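Local coordinates for protein cytochrome P450 (CYP102L1) (Mycobacterium phage Adler, PDB 6N6Q) that is a phage-encoded cytochrome P450 that binds haem and probably inserts oxygen into an organic substrate, as monooxygenases of this family do, at residues G38-R41 against E42-H46; R134-I137 against D138-T142; G211-R214 against R215-A218; V228-I231 against I232-R236. All blocks are in the same frame, centred on the assembly; numbering follows the deposited sequence.

The four contacts are local, three within helices and contact 1 running from a helix into a turn, in a single cytochrome P450 chain, and none touches another. Contact 1 lies near the end of helix 35-43 beside the five-stranded sheet. Contact 2, on helix 119-145, lies on the opposite side of the chain's centre, with the two centres 42 Å apart. Contacts 3 and 4 share helix 212-237: contact 3 opens it, and contact 4 follows near its far end, about 12 Å away between nearest atoms. Contact 4 also comes within about 16 Å of contact 2, again between nearest atoms. The side chain of V228 in contact 4 is about 14 Å from the bound haem, too far for direct contact.

Contact 1 of 4, residues G38-R41 against E42-H46; sequences GLTR and EGRRH
Near the end of helix 35-43, E42 N is bonded to G38 O at 2.9 Å and G43 N to L39 O at 2.7 Å, after which a type I turn from G43 to H46 leads the chain away. Beyond the first two bonds the grip slackens: R44 N has weak bonds to both T40 O and R41 O. The side chains of R41 and R44 run alongside each other in the same direction. A bend at chi3 (-67°) in R44 brings its guanidinium back against the helix, where one face lies over T40 O and R41 CA, and its NH1 meets T40 CG2 at 3.8 Å. The R41 chain stays extended from CG to NE, and its NH1 comes within 3.4 Å of R44 NH2 with the two guanidinium planes 81° apart. T40 turns its OG1 elsewhere, to H376 and to V36 O. Within the turn, H46 NE2 lies 2.7 Å from E42 OE1 and donates to it from the anti side of the carboxylate, tilted 34° out of its plane, while R45 NE forms a salt bridge to the same oxygen at 3.4 Å. The H46 ring also stacks on F50 of strand 49-53. A hydrogen bond and a salt bridge thus converge on E42 OE1 and tie the turn back to the helix, and the nearby R45 probably favours a charged E42 carboxylate; the close R41 and R44 cations, by contrast, should repel one another.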
loop_
_atom_site.group_PDB
_atom_site.type_symbol
_atom_site.label_atom_id
_atom_site.label_comp_id
_atom_site.label_asym_id
_atom_site.label_seq_id
_atom_site.Cartn_x
_atom_site.Cartn_y
_atom_site.Cartn_z
ATOM N N GLY A 38 -1.490 -19.220 2.738
ATOM C CA GLY A 38 -1.411 -20.637 2.425
ATOM C C GLY A 38 -0.092 -21.011 1.776
ATOM O O GLY A 38 0.468 -22.076 2.052
ATOM N N LEU A 39 0.433 -20.127 0.923
ATOM C CA LEU A 39 1.729 -20.377 0.302
ATOM C C LEU A 39 2.851 -20.365 1.329
ATOM O O LEU A 39 3.816 -21.126 1.197
ATOM C CB LEU A 39 1.999 -19.342 -0.790
ATOM C CG LEU A 39 1.060 -19.365 -1.996
ATOM C CD1 LEU A 39 1.356 -18.206 -2.943
ATOM C CD2 LEU A 39 1.165 -20.694 -2.724
ATOM N N THR A 40 2.741 -19.517 2.354
ATOM C CA THR A 40 3.763 -19.470 3.396
ATOM C C THR A 40 3.813 -20.780 4.172
ATOM O O THR A 40 4.896 -21.322 4.425
ATOM C CB THR A 40 3.497 -18.292 4.335
ATOM O OG1 THR A 40 3.640 -17.062 3.613
ATOM C CG2 THR A 40 4.472 -18.300 5.506
ATOM N N ARG A 41 2.647 -21.306 4.561
ATOM C CA ARG A 41 2.611 -22.609 5.218
ATOM C C ARG A 41 3.105 -23.704 4.282
ATOM O O ARG A 41 3.811 -24.626 4.707
ATOM C CB ARG A 41 1.193 -22.916 5.704
ATOM C CG ARG A 41 0.636 -21.893 6.678
ATOM C CD ARG A 41 -0.633 -22.396 7.349
ATOM N NE ARG A 41 -1.173 -21.424 8.296
ATOM C CZ ARG A 41 -0.737 -21.271 9.543
ATOM N NH1 ARG A 41 0.253 -22.027 10.000
ATOM N NH2 ARG A 41 -1.288 -20.359 10.334
ATOM N N GLU A 42 2.747 -23.613 3.000
ATOM C CA GLU A 42 3.232 -24.572 2.014
ATOM C C GLU A 42 4.740 -24.470 1.824
ATOM O O GLU A 42 5.404 -25.485 1.582
ATOM C CB GLU A 42 2.502 -24.354 0.685
ATOM C CG GLU A 42 3.149 -25.002 -0.533
ATOM C CD GLU A 42 3.119 -26.514 -0.488
ATOM O OE1 GLU A 42 3.871 -27.149 -1.258
ATOM O OE2 GLU A 42 2.345 -27.069 0.316
ATOM N N GLY A 43 5.300 -23.266 1.949
ATOM C CA GLY A 43 6.720 -23.074 1.710
ATOM C C GLY A 43 7.624 -23.706 2.746
ATOM O O GLY A 43 8.804 -23.938 2.460
ATOM N N ARG A 44 7.107 -23.989 3.941
ATOM C CA ARG A 44 7.944 -24.544 4.998
ATOM C C ARG A 44 8.261 -26.019 4.799
ATOM O O ARG A 44 9.131 -26.546 5.501
ATOM C CB ARG A 44 7.286 -24.332 6.363
ATOM C CG ARG A 44 7.457 -22.922 6.907
ATOM C CD ARG A 44 7.041 -22.830 8.363
ATOM N NE ARG A 44 5.607 -23.041 8.538
ATOM C CZ ARG A 44 4.703 -22.068 8.503
ATOM N NH1 ARG A 44 5.083 -20.814 8.299
ATOM N NH2 ARG A 44 3.418 -22.349 8.673
ATOM N N ARG A 45 7.590 -26.696 3.871
ATOM C CA ARG A 45 7.937 -28.062 3.513
ATOM C C ARG A 45 8.843 -28.123 2.290
ATOM O O ARG A 45 9.162 -29.219 1.817
ATOM C CB ARG A 45 6.673 -28.894 3.286
ATOM C CG ARG A 45 6.035 -28.758 1.911
ATOM C CD ARG A 45 4.835 -29.688 1.793
ATOM N NE ARG A 45 4.543 -30.047 0.409
ATOM C CZ ARG A 45 3.648 -30.963 0.053
ATOM N NH1 ARG A 45 2.958 -31.612 0.981
ATOM N NH2 ARG A 45 3.444 -31.234 -1.229
ATOM N N HIS A 46 9.268 -26.973 1.775
ATOM C CA HIS A 46 10.196 -26.873 0.658
ATOM C C HIS A 46 11.437 -26.101 1.100
ATOM O O HIS A 46 11.544 -25.650 2.243
ATOM C CB HIS A 46 9.527 -26.203 -0.547
ATOM C CG HIS A 46 8.368 -26.973 -1.099
ATOM N ND1 HIS A 46 8.524 -28.139 -1.818
ATOM C CD2 HIS A 46 7.035 -26.744 -1.040
ATOM C CE1 HIS A 46 7.339 -28.595 -2.177
ATOM N NE2 HIS A 46 6.417 -27.767 -1.719
#

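Contact 2 of 4, residues R134-I137 against D138-T142; sequences RELI and DAWNT
R134 and D138, one helical turn apart, form the salt bridge of this contact: R134 NE donates to D138 OD1 at 3.2 Å. The oxygen lies at the guanidinium edge, close to its plane, and receives the N-H on its syn side, although the carboxylate itself is turned 84° from the guanidinium. A bend at chi2 (64°) brings the arginine chain round to its partner.

Apolar contact is made by L136 and W140. The CD1 methyl of L136 sits over one face of the indole, 4.0 Å from the centroid of the five-membered ring and 28° off its normal, a CH-pi contact; CD2 approaches CZ2 of W140 at 4.0 Å. The indole NE1 is bonded to E155 of helix 152-169.

Backbone hydrogen bonds complete the set, among them D138 N to R134 O at 3.0 Å and W140 N to L136 O at 2.8 Å.

Helix 119-145 therefore shows two chemically distinct sides. R134 and D138 pair at the exposed one, where solvent should weaken their attraction, whereas L136 and W140 are buried, and the bond to E155 satisfies the only polar atom of the indole and helps to fix the rotation of the ring that L136 covers.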
loop_
_atom_site.group_PDB
_atom_site.type_symbol
_atom_site.label_atom_id
_atom_site.label_comp_id
_atom_site.label_asym_id
_atom_site.label_seq_id
_atom_site.Cartn_x
_atom_site.Cartn_y
_atom_site.Cartn_z
ATOM N N ARG A 134 -5.717 15.995 11.316
ATOM C CA ARG A 134 -6.474 16.773 12.293
ATOM C C ARG A 134 -7.973 16.560 12.122
ATOM O O ARG A 134 -8.709 16.447 13.109
ATOM C CB ARG A 134 -6.131 18.258 12.164
ATOM C CG ARG A 134 -6.854 19.154 13.161
ATOM C CD ARG A 134 -6.429 18.820 14.578
ATOM N NE ARG A 134 -7.168 19.565 15.593
ATOM C CZ ARG A 134 -6.790 20.741 16.080
ATOM N NH1 ARG A 134 -5.684 21.322 15.637
ATOM N NH2 ARG A 134 -7.522 21.341 17.010
ATOM N N GLU A 135 -8.438 16.491 10.873
ATOM C CA GLU A 135 -9.857 16.279 10.616
ATOM C C GLU A 135 -10.328 14.923 11.127
ATOM O O GLU A 135 -11.462 14.801 11.604
ATOM C CB GLU A 135 -10.134 16.420 9.118
ATOM C CG GLU A 135 -11.595 16.288 8.722
ATOM C CD GLU A 135 -11.829 16.633 7.266
ATOM O OE1 GLU A 135 -11.233 17.620 6.789
ATOM O OE2 GLU A 135 -12.597 15.912 6.594
ATOM N N LEU A 136 -9.476 13.896 11.048
ATOM C CA LEU A 136 -9.865 12.585 11.560
ATOM C C LEU A 136 -9.872 12.566 13.083
ATOM O O LEU A 136 -10.801 12.030 13.697
ATOM C CB LEU A 136 -8.931 11.502 11.025
ATOM C CG LEU A 136 -9.293 10.097 11.519
ATOM C CD1 LEU A 136 -10.583 9.622 10.865
ATOM C CD2 LEU A 136 -8.165 9.108 11.283
ATOM N N ILE A 137 -8.837 13.138 13.706
ATOM C CA ILE A 137 -8.773 13.183 15.165
ATOM C C ILE A 137 -9.983 13.916 15.729
ATOM O O ILE A 137 -10.558 13.505 16.745
ATOM C CB ILE A 137 -7.453 13.835 15.620
ATOM C CG1 ILE A 137 -6.257 13.016 15.131
ATOM C CG2 ILE A 137 -7.422 13.985 17.130
ATOM C CD1 ILE A 137 -6.240 11.597 15.645
ATOM N N ASP A 138 -10.393 15.005 15.075
ATOM C CA ASP A 138 -11.576 15.736 15.520
ATOM C C ASP A 138 -12.821 14.862 15.453
ATOM O O ASP A 138 -13.656 14.887 16.364
ATOM C CB ASP A 138 -11.759 16.997 14.679
ATOM C CG ASP A 138 -10.673 18.028 14.928
ATOM O OD1 ASP A 138 -9.865 17.830 15.861
ATOM O OD2 ASP A 138 -10.626 19.034 14.188
ATOM N N ALA A 139 -12.963 14.081 14.380
ATOM C CA ALA A 139 -14.101 13.173 14.279
ATOM C C ALA A 139 -14.020 12.070 15.326
ATOM O O ALA A 139 -15.041 11.677 15.903
ATOM C CB ALA A 139 -14.175 12.577 12.874
ATOM N N TRP A 140 -12.813 11.563 15.592
ATOM C CA TRP A 140 -12.651 10.513 16.591
ATOM C C TRP A 140 -12.825 11.029 18.014
ATOM O O TRP A 140 -13.007 10.220 18.931
ATOM C CB TRP A 140 -11.285 9.842 16.433
ATOM C CG TRP A 140 -11.254 8.823 15.330
ATOM C CD1 TRP A 140 -12.221 8.605 14.391
ATOM C CD2 TRP A 140 -10.212 7.877 15.059
ATOM N NE1 TRP A 140 -11.843 7.587 13.551
ATOM C CE2 TRP A 140 -10.615 7.123 13.939
ATOM C CE3 TRP A 140 -8.977 7.597 15.651
ATOM C CZ2 TRP A 140 -9.828 6.106 13.401
ATOM C CZ3 TRP A 140 -8.198 6.585 15.119
ATOM C CH2 TRP A 140 -8.626 5.855 14.003
ATOM N N ASN A 141 -12.767 12.346 18.223
ATOM C CA ASN A 141 -13.092 12.899 19.535
ATOM C C ASN A 141 -14.541 12.605 19.901
ATOM O O ASN A 141 -14.837 12.170 21.021
ATOM C CB ASN A 141 -12.834 14.407 19.556
ATOM C CG ASN A 141 -11.358 14.750 19.623
ATOM O OD1 ASN A 141 -10.545 13.966 20.117
ATOM N ND2 ASN A 141 -11.006 15.932 19.131
ATOM N N THR A 142 -15.460 12.835 18.960
ATOM C CA THR A 142 -16.874 12.587 19.221
ATOM C C THR A 142 -17.138 11.106 19.473
ATOM O O THR A 142 -17.971 10.751 20.314
ATOM C CB THR A 142 -17.715 13.088 18.047
ATOM O OG1 THR A 142 -17.356 14.442 17.747
ATOM C CG2 THR A 142 -19.197 13.025 18.385
#

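Contact 3 of 4, residues G211-R214 against R215-A218; sequences GRRR and RLHA
R214 and H217 lie side by side and point the same way, with the edge of the imidazole directed at one face of the guanidinium. R214 NH1 is 3.3 Å from H217 CD2, and the two planes stand 85° apart. Successive bends at chi2 (67°) and chi3 fold the arginine chain so that its end comes back beside the ring. The two side chains are not hydrogen-bonded to each other: R214 NH2 instead forms a salt bridge with E206, and H217 ND1 is bonded to E191. The imidazole also stacks with Y194, so that helix 183-196 holds it both through the ring and through a nitrogen.

R213 bends the other way at chi3 (-95°) after a first bend at chi2, and its guanidinium swings alongside L216. NH1 of R213 approaches CG of L216 at 3.8 Å and CD2 of the same leucine at 3.9 Å, an oblique van der Waals contact of a cation with an aliphatic branch. L216 in turn touches R190.

At the start of the helix G211 occupies the N-cap position, and its carbonyl O receives R215 N at 2.9 Å; H217 N reaches R213 O at the same distance. The arrangement is that of a helix N-terminus set against the earlier helix 183-196, the two probably corresponding, by chain order, to helices G and F of the cytochrome P450 fold.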
loop_
_atom_site.group_PDB
_atom_site.type_symbol
_atom_site.label_atom_id
_atom_site.label_comp_id
_atom_site.label_asym_id
_atom_site.label_seq_id
_atom_site.Cartn_x
_atom_site.Cartn_y
_atom_site.Cartn_z
ATOM N N GLY A 211 -26.230 -7.557 -19.555
ATOM C CA GLY A 211 -26.816 -7.782 -18.252
ATOM C C GLY A 211 -26.667 -6.572 -17.352
ATOM O O GLY A 211 -26.020 -5.579 -17.685
ATOM N N ARG A 212 -27.287 -6.665 -16.173
ATOM C CA ARG A 212 -27.222 -5.557 -15.226
ATOM C C ARG A 212 -25.795 -5.296 -14.762
ATOM O O ARG A 212 -25.418 -4.141 -14.538
ATOM C CB ARG A 212 -28.126 -5.832 -14.024
ATOM C CG ARG A 212 -29.595 -6.016 -14.372
ATOM C CD ARG A 212 -30.459 -6.152 -13.121
ATOM N NE ARG A 212 -29.997 -7.218 -12.234
ATOM C CZ ARG A 212 -29.320 -7.014 -11.107
ATOM N NH1 ARG A 212 -29.026 -5.779 -10.722
ATOM N NH2 ARG A 212 -28.938 -8.045 -10.365
ATOM N N ARG A 213 -24.984 -6.348 -14.623
ATOM C CA ARG A 213 -23.626 -6.175 -14.114
ATOM C C ARG A 213 -22.723 -5.530 -15.159
ATOM O O ARG A 213 -22.003 -4.569 -14.861
ATOM C CB ARG A 213 -23.059 -7.523 -13.664
ATOM C CG ARG A 213 -21.714 -7.444 -12.949
ATOM C CD ARG A 213 -21.816 -6.689 -11.630
ATOM N NE ARG A 213 -21.476 -5.275 -11.770
ATOM C CZ ARG A 213 -20.329 -4.736 -11.366
ATOM N NH1 ARG A 213 -20.107 -3.439 -11.537
ATOM N NH2 ARG A 213 -19.408 -5.491 -10.784
ATOM N N ARG A 214 -22.741 -6.049 -16.391
ATOM C CA ARG A 214 -21.947 -5.444 -17.457
ATOM C C ARG A 214 -22.402 -4.016 -17.739
ATOM O O ARG A 214 -21.579 -3.136 -18.020
ATOM C CB ARG A 214 -22.024 -6.308 -18.720
ATOM C CG ARG A 214 -21.778 -5.582 -20.046
ATOM C CD ARG A 214 -20.348 -5.065 -20.201
ATOM N NE ARG A 214 -19.341 -6.107 -20.033
ATOM C CZ ARG A 214 -18.043 -5.931 -20.267
ATOM N NH1 ARG A 214 -17.595 -4.755 -20.689
ATOM N NH2 ARG A 214 -17.192 -6.930 -20.084
ATOM N N ARG A 215 -23.708 -3.760 -17.649
ATOM C CA ARG A 215 -24.202 -2.406 -17.874
ATOM C C ARG A 215 -23.800 -1.478 -16.734
ATOM O O ARG A 215 -23.467 -0.310 -16.965
ATOM C CB ARG A 215 -25.719 -2.427 -18.050
ATOM C CG ARG A 215 -26.258 -1.293 -18.902
ATOM C CD ARG A 215 -27.652 -1.611 -19.420
ATOM N NE ARG A 215 -27.674 -2.844 -20.203
ATOM C CZ ARG A 215 -28.732 -3.282 -20.879
ATOM N NH1 ARG A 215 -28.664 -4.415 -21.566
ATOM N NH2 ARG A 215 -29.859 -2.586 -20.874
ATOM N N LEU A 216 -23.820 -1.981 -15.496
ATOM C CA LEU A 216 -23.363 -1.177 -14.368
ATOM C C LEU A 216 -21.874 -0.871 -14.477
ATOM O O LEU A 216 -21.424 0.213 -14.087
ATOM C CB LEU A 216 -23.674 -1.896 -13.052
ATOM C CG LEU A 216 -23.234 -1.221 -11.751
ATOM C CD1 LEU A 216 -23.866 0.153 -11.617
ATOM C CD2 LEU A 216 -23.583 -2.093 -10.553
ATOM N N HIS A 217 -21.093 -1.818 -15.006
ATOM C CA HIS A 217 -19.667 -1.583 -15.208
ATOM C C HIS A 217 -19.426 -0.531 -16.286
ATOM O O HIS A 217 -18.567 0.345 -16.125
ATOM C CB HIS A 217 -18.973 -2.898 -15.564
ATOM C CG HIS A 217 -17.850 -2.749 -16.542
ATOM N ND1 HIS A 217 -16.589 -2.336 -16.175
ATOM C CD2 HIS A 217 -17.801 -2.964 -17.879
ATOM C CE1 HIS A 217 -15.809 -2.303 -17.241
ATOM N NE2 HIS A 217 -16.522 -2.679 -18.289
ATOM N N ALA A 218 -20.176 -0.600 -17.388
ATOM C CA ALA A 218 -20.058 0.420 -18.426
ATOM C C ALA A 218 -20.395 1.800 -17.879
ATOM O O ALA A 218 -19.715 2.784 -18.195
ATOM C CB ALA A 218 -20.963 0.076 -19.609
#

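Contact 4 of 4, residues V228-I231 against I232-R236; sequences VDKI and IDVRR
V228 and I232 stand one turn apart on helix 212-237, by chain order probably the G helix of the P450 fold, and the bond from I232 N to V228 O measures 3.0 Å. The side chain of I232 also leans on that carbonyl: with CG1 anti to its own carbonyl carbon and beside its backbone N (chi1 -65°), CG1 comes within 3.2 Å of V228 O. At its far end, I232 CD1 meets D229 OD1 at 4.2 Å, a methyl against a carboxylate oxygen.

One residue further on, the pattern repeats. D233 N donates to D229 O at 2.8 Å, while D233 OD2 lies 3.2 Å from that same carbonyl oxygen, two acceptors brought together without a bond. K230 and V234 form the exposed pair: V234 N is bonded to K230 O at 3.0 Å, and CG2 of V234 touches CG of the extended lysine chain at 4.2 Å. The bond from R235 N to I231 O is longer and weak at 3.4 Å.

Further out, neighbouring helices set these side chains in place. N265, at the start of helix 265-296, is hydrogen-bonded to D229 OD1 and also touches I232, which rests on I268 and on L252 of helix 247-253 as well. I231 packs on L248 and Y171. R235 is bent at chi2 and chi3 and turns its end away from the preceding turn, toward the start of helix 247-253, where NH1 makes salt bridges to D249 OD1 and, just ahead of the helix, D246 OD1.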
loop_
_atom_site.group_PDB
_atom_site.type_symbol
_atom_site.label_atom_id
_atom_site.label_comp_id
_atom_site.label_asym_id
_atom_site.label_seq_id
_atom_site.Cartn_x
_atom_site.Cartn_y
_atom_site.Cartn_z
ATOM N N VAL A 228 -12.540 12.100 -13.259
ATOM C CA VAL A 228 -11.119 12.436 -13.284
ATOM C C VAL A 228 -10.825 13.439 -14.391
ATOM O O VAL A 228 -9.923 14.274 -14.254
ATOM C CB VAL A 228 -10.249 11.170 -13.417
ATOM C CG1 VAL A 228 -10.364 10.310 -12.168
ATOM C CG2 VAL A 228 -10.631 10.372 -14.652
ATOM N N ASP A 229 -11.572 13.388 -15.497
ATOM C CA ASP A 229 -11.424 14.408 -16.529
ATOM C C ASP A 229 -11.827 15.778 -16.002
ATOM O O ASP A 229 -11.191 16.789 -16.325
ATOM C CB ASP A 229 -12.255 14.046 -17.761
ATOM C CG ASP A 229 -11.633 12.931 -18.580
ATOM O OD1 ASP A 229 -10.396 12.763 -18.522
ATOM O OD2 ASP A 229 -12.382 12.226 -19.289
ATOM N N LYS A 230 -12.884 15.832 -15.187
ATOM C CA LYS A 230 -13.303 17.104 -14.609
ATOM C C LYS A 230 -12.241 17.654 -13.664
ATOM O O LYS A 230 -12.005 18.866 -13.625
ATOM C CB LYS A 230 -14.641 16.939 -13.886
ATOM C CG LYS A 230 -15.280 18.254 -13.464
ATOM C CD LYS A 230 -16.743 18.072 -13.085
ATOM C CE LYS A 230 -17.415 19.412 -12.815
ATOM N NZ LYS A 230 -18.878 19.270 -12.569
ATOM N N ILE A 231 -11.584 16.777 -12.902
ATOM C CA ILE A 231 -10.491 17.215 -12.038
ATOM C C ILE A 231 -9.340 17.759 -12.875
ATOM O O ILE A 231 -8.671 18.726 -12.489
ATOM C CB ILE A 231 -10.042 16.060 -11.124
ATOM C CG1 ILE A 231 -11.198 15.619 -10.224
ATOM C CG2 ILE A 231 -8.838 16.465 -10.290
ATOM C CD1 ILE A 231 -10.865 14.454 -9.320
ATOM N N ILE A 232 -9.102 17.159 -14.043
ATOM C CA ILE A 232 -8.038 17.633 -14.922
ATOM C C ILE A 232 -8.421 18.962 -15.561
ATOM O O ILE A 232 -7.608 19.892 -15.625
ATOM C CB ILE A 232 -7.712 16.566 -15.982
ATOM C CG1 ILE A 232 -7.134 15.313 -15.319
ATOM C CG2 ILE A 232 -6.745 17.118 -17.019
ATOM C CD1 ILE A 232 -7.084 14.108 -16.230
ATOM N N ASP A 233 -9.666 19.082 -16.034
ATOM C CA ASP A 233 -10.083 20.290 -16.741
ATOM C C ASP A 233 -10.134 21.498 -15.813
ATOM O O ASP A 233 -9.712 22.596 -16.194
ATOM C CB ASP A 233 -11.441 20.071 -17.405
ATOM C CG ASP A 233 -11.349 19.212 -18.650
ATOM O OD1 ASP A 233 -10.338 19.327 -19.377
ATOM O OD2 ASP A 233 -12.285 18.423 -18.903
ATOM N N VAL A 234 -10.655 21.319 -14.596
ATOM C CA VAL A 234 -10.757 22.434 -13.656
ATOM C C VAL A 234 -9.374 22.983 -13.324
ATOM O O VAL A 234 -9.172 24.201 -13.264
ATOM C CB VAL A 234 -11.517 21.998 -12.389
ATOM C CG1 VAL A 234 -11.407 23.058 -11.306
ATOM C CG2 VAL A 234 -12.977 21.729 -12.714
ATOM N N ARG A 235 -8.398 22.095 -13.114
ATOM C CA ARG A 235 -7.047 22.547 -12.800
ATOM C C ARG A 235 -6.404 23.247 -13.991
ATOM O O ARG A 235 -5.648 24.209 -13.817
ATOM C CB ARG A 235 -6.189 21.365 -12.351
ATOM C CG ARG A 235 -4.747 21.734 -12.053
ATOM C CD ARG A 235 -4.662 22.658 -10.851
ATOM N NE ARG A 235 -5.153 22.002 -9.643
ATOM C CZ ARG A 235 -4.391 21.283 -8.827
ATOM N NH1 ARG A 235 -3.099 21.132 -9.086
ATOM N NH2 ARG A 235 -4.919 20.716 -7.753
ATOM N N ARG A 236 -6.688 22.774 -15.208
ATOM C CA ARG A 236 -6.144 23.417 -16.399
ATOM C C ARG A 236 -6.560 24.880 -16.486
ATOM O O ARG A 236 -5.793 25.715 -16.975
ATOM C CB ARG A 236 -6.589 22.661 -17.651
ATOM C CG ARG A 236 -5.858 21.348 -17.875
ATOM C CD ARG A 236 -6.480 20.560 -19.015
ATOM N NE ARG A 236 -6.926 21.437 -20.092
ATOM C CZ ARG A 236 -6.144 21.868 -21.076
ATOM N NH1 ARG A 236 -4.870 21.500 -21.122
ATOM N NH2 ARG A 236 -6.638 22.668 -22.013
#